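Local atomic coordinates of CDP-4-keto-6-deoxy-D-glucose-3-dehydrase (Yersinia pseudotuberculosis, PDB entry 3BB8), a protein that probably uses pyridoxal 5'-phosphate to remove the 3-hydroxyl of CDP-4-keto-6-deoxy-D-glucose in making lipopolysaccharide deoxysugars. Residues V116-I128 and L376-V390. The protein carries 1 engineered substitution. Sequence-based numbering, arbitrary orientation.
With PLP (pyridoxal-5'-phosphate), chain C.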
ATOM      1  N   VAL A 116      -2.934  18.609 -14.906  1.00 34.10           N
ATOM      2  CA  VAL A 116      -1.852  19.137 -15.736  1.00 33.51           C
ATOM      3  C   VAL A 116      -0.854  18.027 -16.034  1.00 34.64           C
ATOM      4  O   VAL A 116      -0.781  17.043 -15.295  1.00 36.30           O
ATOM      5  CB  VAL A 116      -1.127  20.325 -15.052  1.00 32.00           C
ATOM      6  CG1 VAL A 116      -2.124  21.449 -14.795  1.00 31.92           C
ATOM      7  CG2 VAL A 116      -0.472  19.881 -13.748  1.00 32.90           C
ATOM      8  N   ALA A 117      -0.107  18.171 -17.127  1.00 34.56           N
ATOM      9  CA  ALA A 117       0.877  17.169 -17.520  1.00 33.38           C
ATOM     10  C   ALA A 117       2.255  17.402 -16.883  1.00 34.36           C
ATOM     11  O   ALA A 117       3.126  16.526 -16.905  1.00 34.12           O
ATOM     12  CB  ALA A 117       0.993  17.130 -19.033  1.00 34.83           C
ATOM     13  N   ALA A 118       2.458  18.582 -16.313  1.00 33.17           N
ATOM     14  CA  ALA A 118       3.727  18.874 -15.665  1.00 35.05           C
ATOM     15  C   ALA A 118       3.611  18.508 -14.189  1.00 35.05           C
ATOM     16  O   ALA A 118       3.445  19.377 -13.341  1.00 36.93           O
ATOM     17  CB  ALA A 118       4.076  20.355 -15.819  1.00 34.95           C
ATOM     18  N   GLY A 119       3.690  17.222 -13.879  1.00 33.72           N
ATOM     19  CA  GLY A 119       3.579  16.818 -12.493  1.00 33.71           C
ATOM     20  C   GLY A 119       4.137  15.448 -12.164  1.00 32.55           C
ATOM     21  O   GLY A 119       5.061  14.948 -12.814  1.00 32.54           O
ATOM     22  N   PHE A 120       3.575  14.839 -11.130  1.00 29.98           N
ATOM     23  CA  PHE A 120       4.018  13.526 -10.700  1.00 28.03           C
ATOM     24  C   PHE A 120       3.030  12.481 -11.214  1.00 26.57           C
ATOM     25  O   PHE A 120       1.818  12.703 -11.184  1.00 25.88           O
ATOM     26  CB  PHE A 120       4.100  13.471  -9.174  1.00 28.87           C
ATOM     27  CG  PHE A 120       4.832  12.272  -8.668  1.00 30.34           C
ATOM     28  CD1 PHE A 120       6.213  12.190  -8.798  1.00 28.82           C
ATOM     29  CD2 PHE A 120       4.139  11.181  -8.149  1.00 27.98           C
ATOM     30  CE1 PHE A 120       6.899  11.036  -8.426  1.00 29.71           C
ATOM     31  CE2 PHE A 120       4.815  10.026  -7.777  1.00 28.26           C
ATOM     32  CZ  PHE A 120       6.197   9.954  -7.918  1.00 29.21           C
ATOM     33  N   PRO A 121       3.536  11.338 -11.710  1.00 27.84           N
ATOM     34  CA  PRO A 121       2.696  10.261 -12.240  1.00 29.92           C
ATOM     35  C   PRO A 121       1.470   9.820 -11.434  1.00 28.24           C
ATOM     36  O   PRO A 121       0.367   9.793 -11.966  1.00 26.81           O
ATOM     37  CB  PRO A 121       3.696   9.115 -12.480  1.00 29.12           C
ATOM     38  CG  PRO A 121       4.904   9.500 -11.686  1.00 30.79           C
ATOM     39  CD  PRO A 121       4.957  10.979 -11.835  1.00 29.21           C
ATOM     40  N   THR A 122       1.649   9.512 -10.154  1.00 30.26           N
ATOM     41  CA  THR A 122       0.526   9.048  -9.342  1.00 29.84           C
ATOM     42  C   THR A 122      -0.546  10.099  -9.001  1.00 31.35           C
ATOM     43  O   THR A 122      -1.550   9.796  -8.345  1.00 30.57           O
ATOM     44  CB  THR A 122       1.031   8.349  -8.072  1.00 30.23           C
ATOM     45  OG1 THR A 122       1.798   9.255  -7.273  1.00 27.38           O
ATOM     46  CG2 THR A 122       1.909   7.163  -8.462  1.00 30.44           C
ATOM     47  N   THR A 123      -0.344  11.330  -9.456  1.00 30.65           N
ATOM     48  CA  THR A 123      -1.349  12.381  -9.245  1.00 29.22           C
ATOM     49  C   THR A 123      -2.436  12.117 -10.284  1.00 26.57           C
ATOM     50  O   THR A 123      -3.624  12.330 -10.041  1.00 25.88           O
ATOM     51  CB  THR A 123      -0.769  13.789  -9.517  1.00 29.55           C
ATOM     52  OG1 THR A 123       0.163  14.119  -8.489  1.00 29.54           O
ATOM     53  CG2 THR A 123      -1.878  14.854  -9.569  1.00 28.07           C
ATOM     54  N   VAL A 124      -2.000  11.613 -11.435  1.00 26.92           N
ATOM     55  CA  VAL A 124      -2.882  11.346 -12.569  1.00 25.05           C
ATOM     56  C   VAL A 124      -3.285   9.883 -12.769  1.00 26.26           C
ATOM     57  O   VAL A 124      -4.400   9.608 -13.229  1.00 28.27           O
ATOM     58  CB  VAL A 124      -2.221  11.871 -13.881  1.00 25.20           C
ATOM     59  CG1 VAL A 124      -3.078  11.549 -15.097  1.00 19.50           C
ATOM     60  CG2 VAL A 124      -2.013  13.388 -13.779  1.00 27.71           C
ATOM     61  N   ASN A 125      -2.402   8.948 -12.423  1.00 22.77           N
ATOM     62  CA  ASN A 125      -2.704   7.537 -12.627  1.00 24.07           C
ATOM     63  C   ASN A 125      -4.040   7.040 -12.064  1.00 23.78           C
ATOM     64  O   ASN A 125      -4.753   6.297 -12.736  1.00 25.81           O
ATOM     65  CB  ASN A 125      -1.548   6.669 -12.104  1.00 24.00           C
ATOM     66  CG  ASN A 125      -0.252   6.899 -12.878  1.00 25.04           C
ATOM     67  OD1 ASN A 125      -0.233   7.632 -13.886  1.00 24.27           O
ATOM     68  ND2 ASN A 125       0.827   6.267 -12.431  1.00 18.31           N
ATOM     69  N   PRO A 126      -4.402   7.445 -10.832  1.00 24.05           N
ATOM     70  CA  PRO A 126      -5.676   6.976 -10.272  1.00 25.46           C
ATOM     71  C   PRO A 126      -6.840   7.210 -11.236  1.00 27.17           C
ATOM     72  O   PRO A 126      -7.719   6.367 -11.367  1.00 27.89           O
ATOM     73  CB  PRO A 126      -5.804   7.784  -8.977  1.00 25.83           C
ATOM     74  CG  PRO A 126      -4.358   7.961  -8.553  1.00 21.64           C
ATOM     75  CD  PRO A 126      -3.699   8.323  -9.882  1.00 23.58           C
ATOM     76  N   THR A 127      -6.835   8.357 -11.910  1.00 29.28           N
ATOM     77  CA  THR A 127      -7.879   8.690 -12.877  1.00 29.97           C
ATOM     78  C   THR A 127      -7.940   7.623 -13.956  1.00 29.83           C
ATOM     79  O   THR A 127      -9.007   7.104 -14.268  1.00 32.11           O
ATOM     80  CB  THR A 127      -7.604  10.053 -13.551  1.00 29.94           C
ATOM     81  OG1 THR A 127      -7.886  11.109 -12.624  1.00 30.28           O
ATOM     82  CG2 THR A 127      -8.459  10.226 -14.792  1.00 27.37           C
ATOM     83  N   ILE A 128      -6.784   7.303 -14.520  1.00 29.95           N
ATOM     84  CA  ILE A 128      -6.678   6.293 -15.568  1.00 29.55           C
ATOM     85  C   ILE A 128      -6.993   4.883 -15.044  1.00 30.90           C
ATOM     86  O   ILE A 128      -7.619   4.067 -15.733  1.00 27.99           O
ATOM     87  CB  ILE A 128      -5.244   6.272 -16.160  1.00 28.65           C
ATOM     88  CG1 ILE A 128      -4.892   7.650 -16.725  1.00 28.01           C
ATOM     89  CG2 ILE A 128      -5.134   5.198 -17.223  1.00 27.19           C
ATOM     90  CD1 ILE A 128      -3.448   7.814 -17.113  1.00 29.06           C
ATOM     91  N   LEU A 376      11.871  18.150 -12.865  1.00 31.13           N
ATOM     92  CA  LEU A 376      10.532  18.310 -12.312  1.00 31.21           C
ATOM     93  C   LEU A 376       9.635  17.086 -12.542  1.00 31.97           C
ATOM     94  O   LEU A 376       8.598  17.162 -13.216  1.00 30.83           O
ATOM     95  CB  LEU A 376       9.875  19.581 -12.884  1.00 31.27           C
ATOM     96  CG  LEU A 376       8.632  20.097 -12.140  1.00 34.25           C
ATOM     97  CD1 LEU A 376       8.945  20.205 -10.678  1.00 35.61           C
ATOM     98  CD2 LEU A 376       8.203  21.453 -12.673  1.00 35.91           C
ATOM     99  N   PHE A 377      10.064  15.960 -11.976  1.00 31.93           N
ATOM    100  CA  PHE A 377       9.350  14.691 -12.067  1.00 33.18           C
ATOM    101  C   PHE A 377       9.165  14.307 -13.533  1.00 34.33           C
ATOM    102  O   PHE A 377      10.099  14.413 -14.323  1.00 36.60           O
ATOM    103  CB  PHE A 377       7.997  14.774 -11.353  1.00 32.99           C
ATOM    104  CG  PHE A 377       8.100  15.247  -9.922  1.00 32.87           C
ATOM    105  CD1 PHE A 377       9.053  14.702  -9.060  1.00 32.81           C
ATOM    106  CD2 PHE A 377       7.279  16.268  -9.448  1.00 35.93           C
ATOM    107  CE1 PHE A 377       9.192  15.173  -7.746  1.00 34.60           C
ATOM    108  CE2 PHE A 377       7.407  16.749  -8.130  1.00 35.44           C
ATOM    109  CZ  PHE A 377       8.368  16.200  -7.283  1.00 35.29           C
ATOM    110  N   ALA A 378       7.970  13.870 -13.909  1.00 33.92           N
ATOM    111  CA  ALA A 378       7.732  13.459 -15.293  1.00 35.19           C
ATOM    112  C   ALA A 378       7.938  14.508 -16.398  1.00 35.27           C
ATOM    113  O   ALA A 378       7.934  14.169 -17.585  1.00 35.07           O
ATOM    114  CB  ALA A 378       6.324  12.855 -15.404  1.00 33.46           C
ATOM    115  N   GLY A 379       8.125  15.769 -16.019  1.00 35.10           N
ATOM    116  CA  GLY A 379       8.307  16.810 -17.020  1.00 33.15           C
ATOM    117  C   GLY A 379       7.015  17.011 -17.787  1.00 33.02           C
ATOM    118  O   GLY A 379       6.280  17.965 -17.545  1.00 32.88           O
ATOM    119  N   ASN A 380       6.749  16.123 -18.737  1.00 31.46           N
ATOM    120  CA  ASN A 380       5.515  16.176 -19.510  1.00 32.13           C
ATOM    121  C   ASN A 380       4.994  14.746 -19.588  1.00 31.29           C
ATOM    122  O   ASN A 380       5.493  13.933 -20.372  1.00 30.83           O
ATOM    123  CB  ASN A 380       5.755  16.717 -20.919  1.00 33.26           C
ATOM    124  CG  ASN A 380       4.468  16.817 -21.731  1.00 35.45           C
ATOM    125  OD1 ASN A 380       4.422  17.492 -22.764  1.00 39.15           O
ATOM    126  ND2 ASN A 380       3.417  16.143 -21.272  1.00 34.56           N
ATOM    127  N   LEU A 381       3.993  14.454 -18.764  1.00 29.07           N
ATOM    128  CA  LEU A 381       3.408  13.123 -18.701  1.00 29.72           C
ATOM    129  C   LEU A 381       3.035  12.538 -20.060  1.00 28.50           C
ATOM    130  O   LEU A 381       3.314  11.372 -20.318  1.00 29.21           O
ATOM    131  CB  LEU A 381       2.187  13.130 -17.770  1.00 28.99           C
ATOM    132  CG  LEU A 381       2.552  13.147 -16.283  1.00 28.71           C
ATOM    133  CD1 LEU A 381       1.353  13.522 -15.448  1.00 29.14           C
ATOM    134  CD2 LEU A 381       3.104  11.782 -15.882  1.00 29.21           C
ATOM    135  N   THR A 382       2.432  13.341 -20.929  1.00 27.66           N
ATOM    136  CA  THR A 382       2.039  12.845 -22.242  1.00 30.70           C
ATOM    137  C   THR A 382       3.208  12.359 -23.086  1.00 32.27           C
ATOM    138  O   THR A 382       2.998  11.650 -24.066  1.00 34.12           O
ATOM    139  CB  THR A 382       1.271  13.902 -23.053  1.00 31.41           C
ATOM    140  OG1 THR A 382       2.104  15.048 -23.270  1.00 36.01           O
ATOM    141  CG2 THR A 382       0.015  14.315 -22.321  1.00 29.34           C
ATOM    142  N   ARG A 383       4.433  12.730 -22.711  1.00 32.48           N
ATOM    143  CA  ARG A 383       5.617  12.291 -23.449  1.00 32.70           C
ATOM    144  C   ARG A 383       6.348  11.147 -22.753  1.00 32.11           C
ATOM    145  O   ARG A 383       7.436  10.741 -23.176  1.00 32.50           O
ATOM    146  CB  ARG A 383       6.598  13.454 -23.654  1.00 33.68           C
ATOM    147  CG  ARG A 383       6.055  14.589 -24.495  1.00 36.73           C
ATOM    148  CD  ARG A 383       7.110  15.667 -24.699  1.00 39.10           C
ATOM    149  NE  ARG A 383       6.580  16.764 -25.499  1.00 40.83           N
ATOM    150  CZ  ARG A 383       6.437  16.728 -26.819  1.00 41.98           C
ATOM    151  NH1 ARG A 383       6.796  15.645 -27.496  1.00 40.04           N
ATOM    152  NH2 ARG A 383       5.916  17.770 -27.458  1.00 41.39           N
ATOM    153  N   GLN A 384       5.774  10.642 -21.672  1.00 31.06           N
ATOM    154  CA  GLN A 384       6.401   9.541 -20.955  1.00 30.82           C
ATOM    155  C   GLN A 384       6.042   8.264 -21.679  1.00 29.77           C
ATOM    156  O   GLN A 384       4.932   8.127 -22.181  1.00 30.47           O
ATOM    157  CB  GLN A 384       5.902   9.487 -19.507  1.00 30.88           C
ATOM    158  CG  GLN A 384       6.522  10.543 -18.609  1.00 30.22           C
ATOM    159  CD  GLN A 384       7.939  10.206 -18.212  1.00 31.33           C
ATOM    160  OE1 GLN A 384       8.711  11.082 -17.826  1.00 36.99           O
ATOM    161  NE2 GLN A 384       8.285   8.932 -18.278  1.00 30.91           N
ATOM    162  N   PRO A 385       6.975   7.308 -21.747  1.00 30.18           N
ATOM    163  CA  PRO A 385       6.694   6.051 -22.434  1.00 30.38           C
ATOM    164  C   PRO A 385       5.418   5.325 -22.036  1.00 32.72           C
ATOM    165  O   PRO A 385       4.763   4.757 -22.906  1.00 32.79           O
ATOM    166  CB  PRO A 385       7.953   5.209 -22.184  1.00 29.50           C
ATOM    167  CG  PRO A 385       8.671   5.897 -21.101  1.00 29.98           C
ATOM    168  CD  PRO A 385       8.372   7.356 -21.301  1.00 30.74           C
ATOM    169  N   TYR A 386       5.033   5.343 -20.754  1.00 31.90           N
ATOM    170  CA  TYR A 386       3.809   4.615 -20.379  1.00 30.51           C
ATOM    171  C   TYR A 386       2.555   5.308 -20.851  1.00 30.04           C
ATOM    172  O   TYR A 386       1.473   4.744 -20.767  1.00 30.58           O
ATOM    173  CB  TYR A 386       3.713   4.354 -18.859  1.00 31.29           C
ATOM    174  CG  TYR A 386       3.170   5.496 -18.003  1.00 30.09           C
ATOM    175  CD1 TYR A 386       4.008   6.536 -17.566  1.00 29.52           C
ATOM    176  CD2 TYR A 386       1.837   5.506 -17.587  1.00 27.54           C
ATOM    177  CE1 TYR A 386       3.529   7.554 -16.724  1.00 28.31           C
ATOM    178  CE2 TYR A 386       1.343   6.519 -16.743  1.00 30.19           C
ATOM    179  CZ  TYR A 386       2.196   7.538 -16.313  1.00 30.52           C
ATOM    180  OH  TYR A 386       1.729   8.514 -15.453  1.00 28.49           O
ATOM    181  N   PHE A 387       2.686   6.532 -21.355  1.00 29.36           N
ATOM    182  CA  PHE A 387       1.507   7.245 -21.849  1.00 31.98           C
ATOM    183  C   PHE A 387       1.263   6.993 -23.340  1.00 33.88           C
ATOM    184  O   PHE A 387       0.352   7.569 -23.929  1.00 34.31           O
ATOM    185  CB  PHE A 387       1.646   8.751 -21.621  1.00 29.21           C
ATOM    186  CG  PHE A 387       0.708   9.294 -20.585  1.00 30.33           C
ATOM    187  CD1 PHE A 387       0.986   9.144 -19.224  1.00 29.75           C
ATOM    188  CD2 PHE A 387      -0.461   9.951 -20.966  1.00 28.56           C
ATOM    189  CE1 PHE A 387       0.105   9.649 -18.251  1.00 27.38           C
ATOM    190  CE2 PHE A 387      -1.349  10.458 -20.013  1.00 28.62           C
ATOM    191  CZ  PHE A 387      -1.062  10.309 -18.646  1.00 28.99           C
ATOM    192  N   HIS A 388       2.074   6.125 -23.936  1.00 37.00           N
ATOM    193  CA  HIS A 388       1.968   5.824 -25.359  1.00 42.77           C
ATOM    194  C   HIS A 388       0.569   5.493 -25.856  1.00 44.36           C
ATOM    195  O   HIS A 388       0.162   5.980 -26.907  1.00 45.35           O
ATOM    196  CB  HIS A 388       2.918   4.682 -25.726  1.00 47.18           C
ATOM    197  CG  HIS A 388       3.000   4.408 -27.197  1.00 53.82           C
ATOM    198  ND1 HIS A 388       1.977   3.814 -27.905  1.00 57.02           N
ATOM    199  CD2 HIS A 388       3.985   4.648 -28.096  1.00 55.38           C
ATOM    200  CE1 HIS A 388       2.328   3.697 -29.174  1.00 57.04           C
ATOM    201  NE2 HIS A 388       3.543   4.196 -29.315  1.00 56.72           N
ATOM    202  N   ASP A 389      -0.171   4.679 -25.108  1.00 46.23           N
ATOM    203  CA  ASP A 389      -1.515   4.288 -25.524  1.00 47.11           C
ATOM    204  C   ASP A 389      -2.658   4.741 -24.626  1.00 46.71           C
ATOM    205  O   ASP A 389      -3.811   4.410 -24.880  1.00 46.88           O
ATOM    206  CB  ASP A 389      -1.576   2.769 -25.686  1.00 51.06           C
ATOM    207  CG  ASP A 389      -0.819   2.287 -26.907  1.00 53.32           C
ATOM    208  OD1 ASP A 389      -0.059   1.300 -26.786  1.00 56.36           O
ATOM    209  OD2 ASP A 389      -0.990   2.897 -27.988  1.00 53.83           O
ATOM    210  N   VAL A 390      -2.348   5.492 -23.578  1.00 45.58           N
ATOM    211  CA  VAL A 390      -3.376   5.982 -22.667  1.00 44.69           C
ATOM    212  C   VAL A 390      -4.359   6.920 -23.374  1.00 44.64           C
ATOM    213  O   VAL A 390      -3.979   7.691 -24.247  1.00 43.45           O
ATOM    214  CB  VAL A 390      -2.741   6.739 -21.477  1.00 44.43           C
ATOM    215  CG1 VAL A 390      -3.821   7.406 -20.636  1.00 43.25           C
ATOM    216  CG2 VAL A 390      -1.927   5.775 -20.632  1.00 45.12           C
TER
HETATM  217  N1  PLP C 500       2.313  13.470  -5.832  1.00 36.22           N
HETATM  218  C2  PLP C 500       3.418  14.300  -5.736  1.00 38.72           C
HETATM  219  C2A PLP C 500       3.318  15.684  -6.362  1.00 34.87           C
HETATM  220  C3  PLP C 500       4.592  13.844  -5.064  1.00 37.58           C
HETATM  221  O3  PLP C 500       5.692  14.619  -4.951  1.00 42.26           O
HETATM  222  C4  PLP C 500       4.624  12.509  -4.476  1.00 38.87           C
HETATM  223  C4A PLP C 500       5.927  12.071  -3.722  1.00 40.82           C
HETATM  224  C5  PLP C 500       3.453  11.694  -4.620  1.00 36.77           C
HETATM  225  C6  PLP C 500       2.299  12.226  -5.317  1.00 36.10           C
HETATM  226  C5A PLP C 500       3.256  10.301  -4.107  1.00 33.12           C
HETATM  227  O4P PLP C 500       3.873  10.050  -2.924  1.00 28.67           O
HETATM  228  P   PLP C 500       4.677   8.708  -2.559  1.00 28.86           P
HETATM  229  O1P PLP C 500       4.746   8.672  -1.046  1.00 27.71           O
HETATM  230  O2P PLP C 500       6.162   8.908  -3.224  1.00 30.42           O
HETATM  231  O3P PLP C 500       3.968   7.489  -3.158  1.00 26.52           O
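F120 turns its edge to the face of F377 in a T-shaped stack, planes at 88° and CD1 of F120 3.8 Å from CG of F377. With CG anti to the backbone N (chi1 -167°), the F120 ring also lays one face over the pyridine ring of PLP, CD2 lying 3.5 Å from PLP C6; a flat apolar ring suits both neighbours. Behind the rings, L381 N gives A117 O a nearly straight 2.9 Å bond, and A378 N a more bent one to G119 O, whose extended backbone glycine adopts easily. A117 CB, a single methyl, packs on L381 CB. The forked L381 divides, CD1 3.8 Å from V124 CG2 and CD2 4.0 Å from P121 CA. Beyond P121, the Y386 hydroxyl donates to N125 OD1 (2.7 Å) in the carbonyl plane, on a lone pair; N125 ND2 bonds G286 O of the second subunit, so both ends of this buried amide are satisfied. I128's extended chain (chi2 170°) carries CD1 to V390 CG1 at 3.6 Å, crossing V390 at about a right angle, and to F387. A few directional bonds thus interrupt an apolar contact, and the F377 loop, bordering F120's edge, would probably limit its tilt on PLP.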